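Putative hyaluronoglucosaminidase (Clostridium perfringens, PDB 6PWI) probably acts as a family 84 glycoside hydrolase with hexosaminidase activity, this chain comprising the catalytic barrel and flanking domains of a longer secreted protein. Local coordinates at residues N400-M405 with P608-L613; S467-T472 with L527-N532; Y471-H476 with G548-L553; D521-I526 with E558-Y563. One frame throughout, in Å; residues are numbered along the deposited sequence.

Interaction 1 (N400-M405 with P608-L613); sequences NKRLLM and PGTRHL
The loop between the last two strands of the catalytic barrel, 387-391 and 418-423, sends R402 out to meet T610, which sits in the loop leading into the C-terminal helix 613-623. The two side chains approach from opposite directions, and the guanidinium turns one of its faces to the threonine. T610 OG1 rides 3.2 Å above that plane, displaced toward the rim, and lies 3.4 Å from R402 CZ. On the same face the methyl CG2 of T610 rests 3.5 Å from R402 NH1. Although R402 NE and NH2 are also near OG1, the angles are wrong for hydrogen bonding; this is van der Waals contact between a flat cation and a small branched residue. The N-H groups of the arginine are engaged elsewhere: NE with D479 O, NH2 with A481 O, and NH1 in a salt bridge with E607. These three partners, spread round the edge of the planar group, fix its rotation, a task for which the five N-H bonds of arginine are well suited. In this way a loop of the (beta/alpha)8 barrel is joined to the helical region that follows it in the chain. R402 CG lies anti to the carbonyl carbon (chi1 -64°), and a bend at chi2 (-64°) then carries the chain across to the threonine. Between the backbones the approach is loose, K401 O being 4.5 Å from P608 N, which as a proline nitrogen has no hydrogen to offer; the K401 carbonyl accepts a hydrogen bond from W549 NE1. After P608, G609 suits its positive phi (73°), and L613 CB lies close to where a side chain would begin.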
# COMPACT_ATOMS: atom_id res chain seq x y z
N ASN A 400 17.13 3.95 8.04
CA ASN A 400 17.35 3.77 6.62
C ASN A 400 18.08 2.46 6.33
O ASN A 400 18.17 2.06 5.16
CB ASN A 400 18.04 4.98 5.99
CG ASN A 400 17.03 6.07 5.67
OD1 ASN A 400 16.97 7.07 6.38
ND2 ASN A 400 16.21 5.85 4.65
N LYS A 401 18.57 1.81 7.38
CA LYS A 401 19.28 0.55 7.25
C LYS A 401 18.29 -0.57 6.96
O LYS A 401 18.69 -1.67 6.58
CB LYS A 401 20.10 0.27 8.52
CG LYS A 401 21.27 1.21 8.76
CD LYS A 401 22.19 0.76 9.87
CE LYS A 401 22.03 1.57 11.13
NZ LYS A 401 20.76 1.26 11.83
N ARG A 402 16.99 -0.28 7.11
CA ARG A 402 15.97 -1.32 7.07
C ARG A 402 15.18 -1.26 5.76
O ARG A 402 14.91 -0.19 5.24
CB ARG A 402 15.00 -1.14 8.23
CG ARG A 402 15.65 -1.32 9.60
CD ARG A 402 16.17 -2.72 9.85
NE ARG A 402 16.59 -2.68 11.25
CZ ARG A 402 17.84 -2.52 11.65
NH1 ARG A 402 18.81 -2.46 10.76
NH2 ARG A 402 18.11 -2.44 12.94
N LEU A 403 14.86 -2.45 5.23
CA LEU A 403 13.68 -2.61 4.40
C LEU A 403 12.59 -3.15 5.32
O LEU A 403 12.86 -4.02 6.14
CB LEU A 403 13.97 -3.61 3.28
CG LEU A 403 14.90 -3.14 2.17
CD1 LEU A 403 14.91 -4.15 1.03
CD2 LEU A 403 14.50 -1.76 1.66
N LEU A 404 11.37 -2.63 5.19
CA LEU A 404 10.27 -3.10 6.02
C LEU A 404 9.21 -3.76 5.14
O LEU A 404 8.42 -3.07 4.49
CB LEU A 404 9.70 -1.92 6.83
CG LEU A 404 10.72 -1.16 7.68
CD1 LEU A 404 10.09 0.06 8.34
CD2 LEU A 404 11.34 -2.09 8.72
N MET A 405 9.23 -5.10 5.11
CA MET A 405 8.36 -5.84 4.22
C MET A 405 7.62 -6.94 4.98
O MET A 405 7.31 -7.99 4.42
CB MET A 405 9.15 -6.46 3.06
CG MET A 405 9.85 -5.46 2.15
SD MET A 405 10.97 -6.29 0.99
CE MET A 405 9.97 -6.29 -0.49
N PRO A 608 19.75 -5.97 7.02
CA PRO A 608 18.67 -6.91 7.31
C PRO A 608 19.03 -7.92 8.41
O PRO A 608 20.20 -8.05 8.79
CB PRO A 608 18.50 -7.64 5.97
CG PRO A 608 19.89 -7.63 5.37
CD PRO A 608 20.46 -6.28 5.77
N GLY A 609 18.00 -8.60 8.93
CA GLY A 609 18.14 -9.76 9.80
C GLY A 609 18.60 -9.40 11.21
O GLY A 609 19.26 -10.21 11.86
N THR A 610 18.21 -8.22 11.70
CA THR A 610 18.71 -7.72 12.97
C THR A 610 17.95 -8.31 14.15
O THR A 610 18.47 -8.30 15.27
CB THR A 610 18.64 -6.19 13.04
OG1 THR A 610 17.35 -5.77 12.60
CG2 THR A 610 19.70 -5.49 12.23
N ARG A 611 16.71 -8.77 13.96
CA ARG A 611 15.95 -9.20 15.12
C ARG A 611 16.49 -10.53 15.65
O ARG A 611 16.65 -10.69 16.86
CB ARG A 611 14.43 -9.17 14.87
CG ARG A 611 13.58 -9.22 16.13
CD ARG A 611 12.08 -9.30 15.82
NE ARG A 611 11.21 -9.34 16.99
CZ ARG A 611 10.77 -8.28 17.67
NH1 ARG A 611 11.12 -7.05 17.30
NH2 ARG A 611 9.98 -8.44 18.72
N HIS A 612 16.79 -11.47 14.75
CA HIS A 612 17.19 -12.80 15.19
C HIS A 612 18.44 -13.30 14.47
O HIS A 612 19.23 -14.02 15.08
CB HIS A 612 16.02 -13.79 15.14
CG HIS A 612 14.92 -13.44 16.08
ND1 HIS A 612 15.09 -13.45 17.45
CD2 HIS A 612 13.65 -13.04 15.86
CE1 HIS A 612 13.97 -13.07 18.04
NE2 HIS A 612 13.06 -12.82 17.08
N LEU A 613 18.62 -12.94 13.19
CA LEU A 613 19.67 -13.54 12.38
C LEU A 613 21.04 -13.11 12.91
O LEU A 613 21.92 -13.96 13.13
CB LEU A 613 19.53 -13.18 10.90
CG LEU A 613 18.27 -13.67 10.18
CD1 LEU A 613 18.49 -13.69 8.67
CD2 LEU A 613 17.81 -15.03 10.66

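Interaction 2 (S467-T472 with L527-N532); sequences SEELYT and LDATNN. With EDO (1,2-ethanediol), chain E.
E469 turns CG anti to its carbonyl carbon (chi1 -71°) and then bends at chi2 (80°), which lays the aliphatic part of its side chain along A529, with CG 3.8 Å from A529 CA. One turn later, T472 places its methyl anti to the backbone N, so that CG2 reaches A529 CB at 3.7 Å. The alanine is thus wedged between the two, and its small size lets the backbones draw together, as small residues allow where helices cross: the CA atoms of E469 and A529 are 4.7 Å apart. Glutamate suits this place because its methylenes pack while its carboxylate reaches polar partners. OE2 accepts a hydrogen bond of 2.9 Å from a water that in turn accepts one from N532 ND2 at 3.1 Å. The same oxygen forms a salt bridge with K536, which probably offsets the cost of burying the carboxylate. Beyond the interface, an ethanediol, probably from the crystallisation liquor, bonds to S467 OG and E468 OE2. The axes of segments 467-472 and 527-532 pass 9.0 Å apart at a signed crossing angle of -121°. Helix 451-462 packs on L470 and Y471, whereas helix 540-572 touches L527 and T530 of bundle helix 513-536.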
# COMPACT_ATOMS: atom_id res chain seq x y z
N SER A 467 8.47 -15.34 -6.42
CA SER A 467 7.64 -14.99 -5.29
C SER A 467 8.10 -15.67 -4.00
O SER A 467 8.02 -15.08 -2.93
CB SER A 467 6.17 -15.20 -5.56
OG SER A 467 5.91 -16.54 -5.95
N GLU A 468 8.61 -16.90 -4.12
CA GLU A 468 9.15 -17.62 -2.98
C GLU A 468 10.38 -16.86 -2.46
O GLU A 468 10.52 -16.65 -1.26
CB GLU A 468 9.46 -19.07 -3.33
CG GLU A 468 8.23 -19.95 -3.54
CD GLU A 468 7.21 -20.01 -2.41
OE1 GLU A 468 7.54 -19.62 -1.25
OE2 GLU A 468 6.06 -20.46 -2.68
N GLU A 469 11.24 -16.43 -3.38
CA GLU A 469 12.46 -15.74 -3.03
C GLU A 469 12.15 -14.42 -2.31
O GLU A 469 12.75 -14.12 -1.28
CB GLU A 469 13.34 -15.50 -4.26
CG GLU A 469 13.99 -16.77 -4.80
CD GLU A 469 13.10 -17.65 -5.66
OE1 GLU A 469 11.96 -17.23 -5.98
OE2 GLU A 469 13.54 -18.78 -6.01
N LEU A 470 11.22 -13.62 -2.86
CA LEU A 470 10.96 -12.31 -2.29
C LEU A 470 10.26 -12.46 -0.94
O LEU A 470 10.51 -11.67 -0.03
CB LEU A 470 10.15 -11.45 -3.26
CG LEU A 470 9.83 -10.05 -2.74
CD1 LEU A 470 11.11 -9.24 -2.52
CD2 LEU A 470 8.88 -9.33 -3.69
N TYR A 471 9.40 -13.47 -0.83
CA TYR A 471 8.81 -13.85 0.45
C TYR A 471 9.90 -14.22 1.46
O TYR A 471 9.85 -13.78 2.60
CB TYR A 471 7.77 -14.96 0.25
CG TYR A 471 7.00 -15.36 1.49
CD1 TYR A 471 6.65 -14.43 2.45
CD2 TYR A 471 6.59 -16.67 1.68
CE1 TYR A 471 5.93 -14.78 3.58
CE2 TYR A 471 5.88 -17.05 2.81
CZ TYR A 471 5.54 -16.10 3.76
OH TYR A 471 4.83 -16.46 4.87
N THR A 472 10.90 -15.02 1.03
CA THR A 472 12.05 -15.33 1.87
C THR A 472 12.71 -14.06 2.39
O THR A 472 12.98 -13.95 3.58
CB THR A 472 13.06 -16.23 1.15
OG1 THR A 472 12.48 -17.51 0.92
CG2 THR A 472 14.35 -16.39 1.92
N LEU A 527 19.96 -18.71 1.52
CA LEU A 527 21.10 -18.48 0.65
C LEU A 527 20.70 -18.67 -0.81
O LEU A 527 21.05 -17.85 -1.66
CB LEU A 527 22.24 -19.42 1.05
CG LEU A 527 23.48 -19.35 0.16
CD1 LEU A 527 24.11 -17.97 0.20
CD2 LEU A 527 24.49 -20.41 0.56
N ASP A 528 19.95 -19.74 -1.10
CA ASP A 528 19.52 -20.03 -2.45
C ASP A 528 18.65 -18.89 -2.99
O ASP A 528 18.78 -18.50 -4.15
CB ASP A 528 18.81 -21.39 -2.55
CG ASP A 528 19.76 -22.58 -2.45
OD1 ASP A 528 20.96 -22.41 -2.77
OD2 ASP A 528 19.29 -23.67 -2.07
N ALA A 529 17.78 -18.37 -2.13
CA ALA A 529 16.91 -17.26 -2.49
C ALA A 529 17.75 -16.05 -2.91
O ALA A 529 17.43 -15.40 -3.90
CB ALA A 529 15.98 -16.95 -1.34
N THR A 530 18.83 -15.78 -2.18
CA THR A 530 19.65 -14.61 -2.46
C THR A 530 20.47 -14.82 -3.73
O THR A 530 21.00 -13.86 -4.29
CB THR A 530 20.58 -14.25 -1.29
OG1 THR A 530 21.60 -15.25 -1.19
CG2 THR A 530 19.85 -14.06 0.02
N ASN A 531 20.59 -16.08 -4.18
CA ASN A 531 21.41 -16.40 -5.34
C ASN A 531 20.55 -16.56 -6.60
O ASN A 531 21.04 -16.39 -7.71
CB ASN A 531 22.34 -17.60 -5.10
CG ASN A 531 23.53 -17.28 -4.22
OD1 ASN A 531 24.04 -16.16 -4.22
ND2 ASN A 531 23.97 -18.25 -3.45
N ASN A 532 19.26 -16.87 -6.43
CA ASN A 532 18.41 -17.19 -7.57
C ASN A 532 17.54 -15.99 -7.96
O ASN A 532 16.96 -15.99 -9.04
CB ASN A 532 17.51 -18.40 -7.30
CG ASN A 532 18.29 -19.67 -7.10
OD1 ASN A 532 19.32 -19.87 -7.75
ND2 ASN A 532 17.82 -20.54 -6.22
C1 EDO E . 3.94 -17.49 -1.02
O1 EDO E . 3.85 -18.87 -1.28
C2 EDO E . 4.87 -16.80 -1.93
O2 EDO E . 4.59 -17.11 -3.28
O HOH W 1 15.54 -19.92 -4.24

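Interaction 3 (Y471-H476 with G548-L553); sequences YTFAKH and GWVDSL
F473 presents a face of its ring to V550, and the two side chains lie at a slant to each other. V550 CG2 sits 4.0 Å from the ring centroid and 24° off the ring normal, a CH-pi contact displaced toward the rim. The nearest ring atom to that methyl is F473 CE2, at 3.6 Å. The second methyl of the valine, CG1, reaches F473 CZ at 3.8 Å, so both branches of this residue bear on the same side of the ring; a beta-branched residue offers two such methyls from a rigid stem. L553, one turn on, comes to the other end of the phenyl group, its CD2 lying 3.8 Å from F473 CD1. With CG anti to the backbone N (chi1 -179°), the leucine stretches out from its helix and divides its methyls: CD2 goes to the phenylalanine, CD1 to H476 CB at 4.4 Å. The histidine therefore contributes a carbon to this apolar layer, while its ND1 is hydrogen-bonded to S492. F473 also meets F533 edge-to-face, and T530 touches both F473 and V550, so helix 513-536 also borders the ring. A ring from the short helix 467-475 received by aliphatic residues one turn apart on helix 540-572 is the kind of core found inside an alpha-helical bundle, here the one that follows the barrel.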
# COMPACT_ATOMS: atom_id res chain seq x y z
N TYR A 471 9.40 -13.47 -0.83
CA TYR A 471 8.81 -13.85 0.45
C TYR A 471 9.90 -14.22 1.46
O TYR A 471 9.85 -13.78 2.60
CB TYR A 471 7.77 -14.96 0.25
CG TYR A 471 7.00 -15.36 1.49
CD1 TYR A 471 6.65 -14.43 2.45
CD2 TYR A 471 6.59 -16.67 1.68
CE1 TYR A 471 5.93 -14.78 3.58
CE2 TYR A 471 5.88 -17.05 2.81
CZ TYR A 471 5.54 -16.10 3.76
OH TYR A 471 4.83 -16.46 4.87
N THR A 472 10.90 -15.02 1.03
CA THR A 472 12.05 -15.33 1.87
C THR A 472 12.71 -14.06 2.39
O THR A 472 12.98 -13.95 3.58
CB THR A 472 13.06 -16.23 1.15
OG1 THR A 472 12.48 -17.51 0.92
CG2 THR A 472 14.35 -16.39 1.92
N PHE A 473 12.96 -13.08 1.50
CA PHE A 473 13.58 -11.83 1.95
C PHE A 473 12.68 -11.10 2.95
O PHE A 473 13.19 -10.52 3.92
CB PHE A 473 13.92 -10.89 0.79
CG PHE A 473 14.74 -11.47 -0.33
CD1 PHE A 473 15.63 -12.51 -0.09
CD2 PHE A 473 14.65 -10.96 -1.61
CE1 PHE A 473 16.38 -13.05 -1.13
CE2 PHE A 473 15.41 -11.49 -2.65
CZ PHE A 473 16.27 -12.53 -2.40
N ALA A 474 11.37 -11.11 2.71
CA ALA A 474 10.45 -10.32 3.51
C ALA A 474 10.36 -10.88 4.92
O ALA A 474 10.14 -10.13 5.88
CB ALA A 474 9.09 -10.23 2.85
N LYS A 475 10.56 -12.20 5.04
CA LYS A 475 10.58 -12.90 6.32
C LYS A 475 11.65 -12.34 7.25
O LYS A 475 11.47 -12.41 8.47
CB LYS A 475 10.83 -14.40 6.11
CG LYS A 475 9.60 -15.22 5.76
CD LYS A 475 9.95 -16.55 5.15
CE LYS A 475 8.75 -17.45 4.95
NZ LYS A 475 9.10 -18.63 4.13
N HIS A 476 12.74 -11.80 6.69
CA HIS A 476 13.93 -11.44 7.46
C HIS A 476 14.22 -9.94 7.38
O HIS A 476 15.27 -9.48 7.84
CB HIS A 476 15.14 -12.27 7.02
CG HIS A 476 14.87 -13.74 7.08
ND1 HIS A 476 14.65 -14.39 8.28
CD2 HIS A 476 14.75 -14.66 6.11
CE1 HIS A 476 14.41 -15.67 8.04
NE2 HIS A 476 14.46 -15.86 6.71
N GLY A 548 21.40 -4.33 -2.31
CA GLY A 548 22.27 -4.19 -1.16
C GLY A 548 21.81 -5.03 0.04
O GLY A 548 22.63 -5.57 0.77
N TRP A 549 20.48 -5.14 0.21
CA TRP A 549 19.90 -5.92 1.29
C TRP A 549 20.06 -7.41 1.01
O TRP A 549 20.31 -8.19 1.93
CB TRP A 549 18.43 -5.53 1.51
CG TRP A 549 18.30 -4.25 2.29
CD1 TRP A 549 18.22 -4.13 3.64
CD2 TRP A 549 18.23 -2.92 1.76
NE1 TRP A 549 18.10 -2.81 3.99
CE2 TRP A 549 18.10 -2.04 2.86
CE3 TRP A 549 18.25 -2.37 0.47
CZ2 TRP A 549 18.01 -0.66 2.71
CZ3 TRP A 549 18.15 -1.00 0.32
CH2 TRP A 549 18.03 -0.16 1.42
N VAL A 550 19.93 -7.80 -0.26
CA VAL A 550 20.08 -9.19 -0.62
C VAL A 550 21.55 -9.58 -0.45
O VAL A 550 21.85 -10.69 -0.03
CB VAL A 550 19.54 -9.46 -2.04
CG1 VAL A 550 19.74 -10.90 -2.48
CG2 VAL A 550 18.07 -9.08 -2.15
N ASP A 551 22.45 -8.64 -0.76
CA ASP A 551 23.89 -8.84 -0.62
C ASP A 551 24.23 -9.06 0.85
O ASP A 551 25.01 -9.95 1.20
CB ASP A 551 24.68 -7.68 -1.23
CG ASP A 551 24.66 -7.62 -2.75
OD1 ASP A 551 24.42 -8.68 -3.38
OD2 ASP A 551 24.88 -6.52 -3.31
N SER A 552 23.63 -8.24 1.72
CA SER A 552 23.89 -8.34 3.14
C SER A 552 23.35 -9.66 3.67
O SER A 552 24.03 -10.36 4.42
CB SER A 552 23.32 -7.15 3.87
OG SER A 552 23.70 -7.18 5.23
N LEU A 553 22.14 -10.03 3.23
CA LEU A 553 21.51 -11.26 3.69
C LEU A 553 22.27 -12.49 3.19
O LEU A 553 22.34 -13.49 3.91
CB LEU A 553 20.05 -11.29 3.23
CG LEU A 553 19.26 -12.52 3.68
CD1 LEU A 553 19.12 -12.56 5.19
CD2 LEU A 553 17.90 -12.57 3.00

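Interaction 4 (D521-I526 with E558-Y563); sequences DEYQEI and ESTIAY
Y523 and T560 meet where helices 513-536 and 540-572, consecutive in the chain, run back beside each other as an antiparallel helical hairpin. The methyl CG2 of T560 stands over the centre of the tyrosine ring, 3.4 Å from its centroid and only 12° off the normal, a CH-pi contact made squarely on the face. The side chains cross at about a right angle, and the threonine points CG2 at the ring because that branch is anti to its own backbone N. Beside the pair, I561 CG1 packs on Y523 CB at 3.9 Å, while its terminal CD1 lies 3.8 Å from Q524 OE1. I561 thus extends the apolar contact beside the ring, and the glutamine lies along its border, where its NE2 makes a weak hydrogen bond to D528 OD1. Threonine fits its place by serving two ends: its methyl packs while its hydroxyl bonds to L556 O in the preceding turn of its own helix. The axes of the two segments approach to 9.6 Å, with their N-to-C directions 154° apart. Further out, L613 and F616 of helix 613-623 touch Y523, and F616 and I617 touch T560, so a third helix lies against the pair. On the other side of helix 540-572, helix 575-591 receives S559, A562 and Y563. A water bridges the two hydroxyls, 2.6 Å from Y523 OH and donating a hydrogen bond of 2.7 Å to T560 OG1.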
# COMPACT_ATOMS: atom_id res chain seq x y z
N ASP A 521 19.24 -26.59 6.61
CA ASP A 521 18.22 -26.56 5.58
C ASP A 521 17.60 -25.16 5.50
O ASP A 521 17.43 -24.61 4.42
CB ASP A 521 17.14 -27.63 5.80
CG ASP A 521 17.49 -29.01 5.27
OD1 ASP A 521 18.36 -29.11 4.37
OD2 ASP A 521 16.88 -29.99 5.76
N GLU A 522 17.28 -24.59 6.67
CA GLU A 522 16.66 -23.29 6.73
C GLU A 522 17.58 -22.23 6.11
O GLU A 522 17.13 -21.41 5.32
CB GLU A 522 16.26 -22.95 8.16
CG GLU A 522 15.12 -23.81 8.69
CD GLU A 522 13.89 -23.84 7.80
OE1 GLU A 522 13.31 -22.77 7.54
OE2 GLU A 522 13.53 -24.95 7.33
N TYR A 523 18.87 -22.29 6.47
CA TYR A 523 19.80 -21.27 6.00
C TYR A 523 20.16 -21.47 4.53
O TYR A 523 20.41 -20.50 3.83
CB TYR A 523 20.98 -21.12 6.97
CG TYR A 523 20.66 -20.22 8.13
CD1 TYR A 523 20.92 -18.86 8.06
CD2 TYR A 523 20.06 -20.71 9.28
CE1 TYR A 523 20.61 -18.01 9.11
CE2 TYR A 523 19.74 -19.88 10.34
CZ TYR A 523 20.03 -18.52 10.26
OH TYR A 523 19.73 -17.68 11.30
N GLN A 524 20.14 -22.73 4.06
CA GLN A 524 20.44 -22.99 2.66
C GLN A 524 19.34 -22.41 1.77
O GLN A 524 19.62 -21.92 0.68
CB GLN A 524 20.68 -24.49 2.41
CG GLN A 524 21.31 -24.80 1.06
CD GLN A 524 22.69 -24.21 0.86
OE1 GLN A 524 23.53 -24.21 1.76
NE2 GLN A 524 22.93 -23.70 -0.34
N GLU A 525 18.10 -22.44 2.27
CA GLU A 525 16.96 -21.88 1.57
C GLU A 525 17.10 -20.36 1.45
O GLU A 525 16.81 -19.80 0.39
CB GLU A 525 15.66 -22.29 2.27
CG GLU A 525 14.44 -21.62 1.71
CD GLU A 525 13.12 -22.22 2.17
OE1 GLU A 525 12.44 -21.59 3.01
OE2 GLU A 525 12.77 -23.31 1.68
N ILE A 526 17.53 -19.70 2.53
CA ILE A 526 17.77 -18.27 2.50
C ILE A 526 18.84 -17.98 1.45
O ILE A 526 18.64 -17.12 0.59
CB ILE A 526 18.16 -17.72 3.89
CG1 ILE A 526 17.01 -17.84 4.89
CG2 ILE A 526 18.66 -16.28 3.78
CD1 ILE A 526 17.41 -17.58 6.32
N GLU A 558 25.73 -17.10 4.67
CA GLU A 558 27.02 -17.77 4.55
C GLU A 558 27.72 -17.82 5.90
O GLU A 558 28.33 -18.82 6.25
CB GLU A 558 27.87 -17.13 3.45
CG GLU A 558 27.63 -17.75 2.09
CD GLU A 558 28.05 -16.95 0.87
OE1 GLU A 558 28.47 -15.78 1.04
OE2 GLU A 558 27.94 -17.49 -0.25
N SER A 559 27.59 -16.74 6.68
CA SER A 559 28.21 -16.62 7.99
C SER A 559 27.59 -17.62 8.96
O SER A 559 28.30 -18.28 9.72
CB SER A 559 28.07 -15.21 8.51
OG SER A 559 28.60 -15.10 9.82
N THR A 560 26.26 -17.74 8.94
CA THR A 560 25.58 -18.63 9.85
C THR A 560 25.97 -20.07 9.54
O THR A 560 26.23 -20.85 10.45
CB THR A 560 24.07 -18.37 9.85
OG1 THR A 560 23.89 -16.99 10.17
CG2 THR A 560 23.31 -19.24 10.83
N ILE A 561 26.03 -20.41 8.25
CA ILE A 561 26.36 -21.75 7.80
C ILE A 561 27.78 -22.10 8.23
O ILE A 561 28.03 -23.22 8.69
CB ILE A 561 26.12 -21.90 6.28
CG1 ILE A 561 24.63 -21.82 5.95
CG2 ILE A 561 26.73 -23.20 5.76
CD1 ILE A 561 24.32 -21.73 4.47
N ALA A 562 28.71 -21.15 8.10
CA ALA A 562 30.08 -21.38 8.49
C ALA A 562 30.16 -21.66 9.99
O ALA A 562 30.83 -22.60 10.41
CB ALA A 562 30.97 -20.22 8.09
N TYR A 563 29.43 -20.86 10.80
CA TYR A 563 29.48 -21.01 12.24
C TYR A 563 28.87 -22.35 12.66
O TYR A 563 29.49 -23.09 13.41
CB TYR A 563 28.85 -19.82 12.96
CG TYR A 563 29.77 -18.65 13.15
CD1 TYR A 563 30.99 -18.78 13.80
CD2 TYR A 563 29.42 -17.39 12.68
CE1 TYR A 563 31.84 -17.70 13.98
CE2 TYR A 563 30.26 -16.30 12.85
CZ TYR A 563 31.47 -16.46 13.50
OH TYR A 563 32.29 -15.38 13.66
O HOH W 2 21.71 -15.95 11.41

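How the interactions relate
From the N terminus, interaction 1 opens first, in a barrel loop at 400-405, and closes last, at 608-613; its long loop encloses the other three contacts. Interactions 2 and 3 both start from helix 467-475 and share Y471 and T472, closing on helix 513-536 and then on helix 540-572. Interaction 4 joins those two long helices and crosses both 2 and 3 along the chain. T530 packs between interactions 2 and 3, I526 links 3 with 4, and L613 carries interaction 1 to Y523. G609 N probably bonds to H476 O, joining 1 and 3. Together they tie one barrel loop and helix 467-475 to the helical bundle.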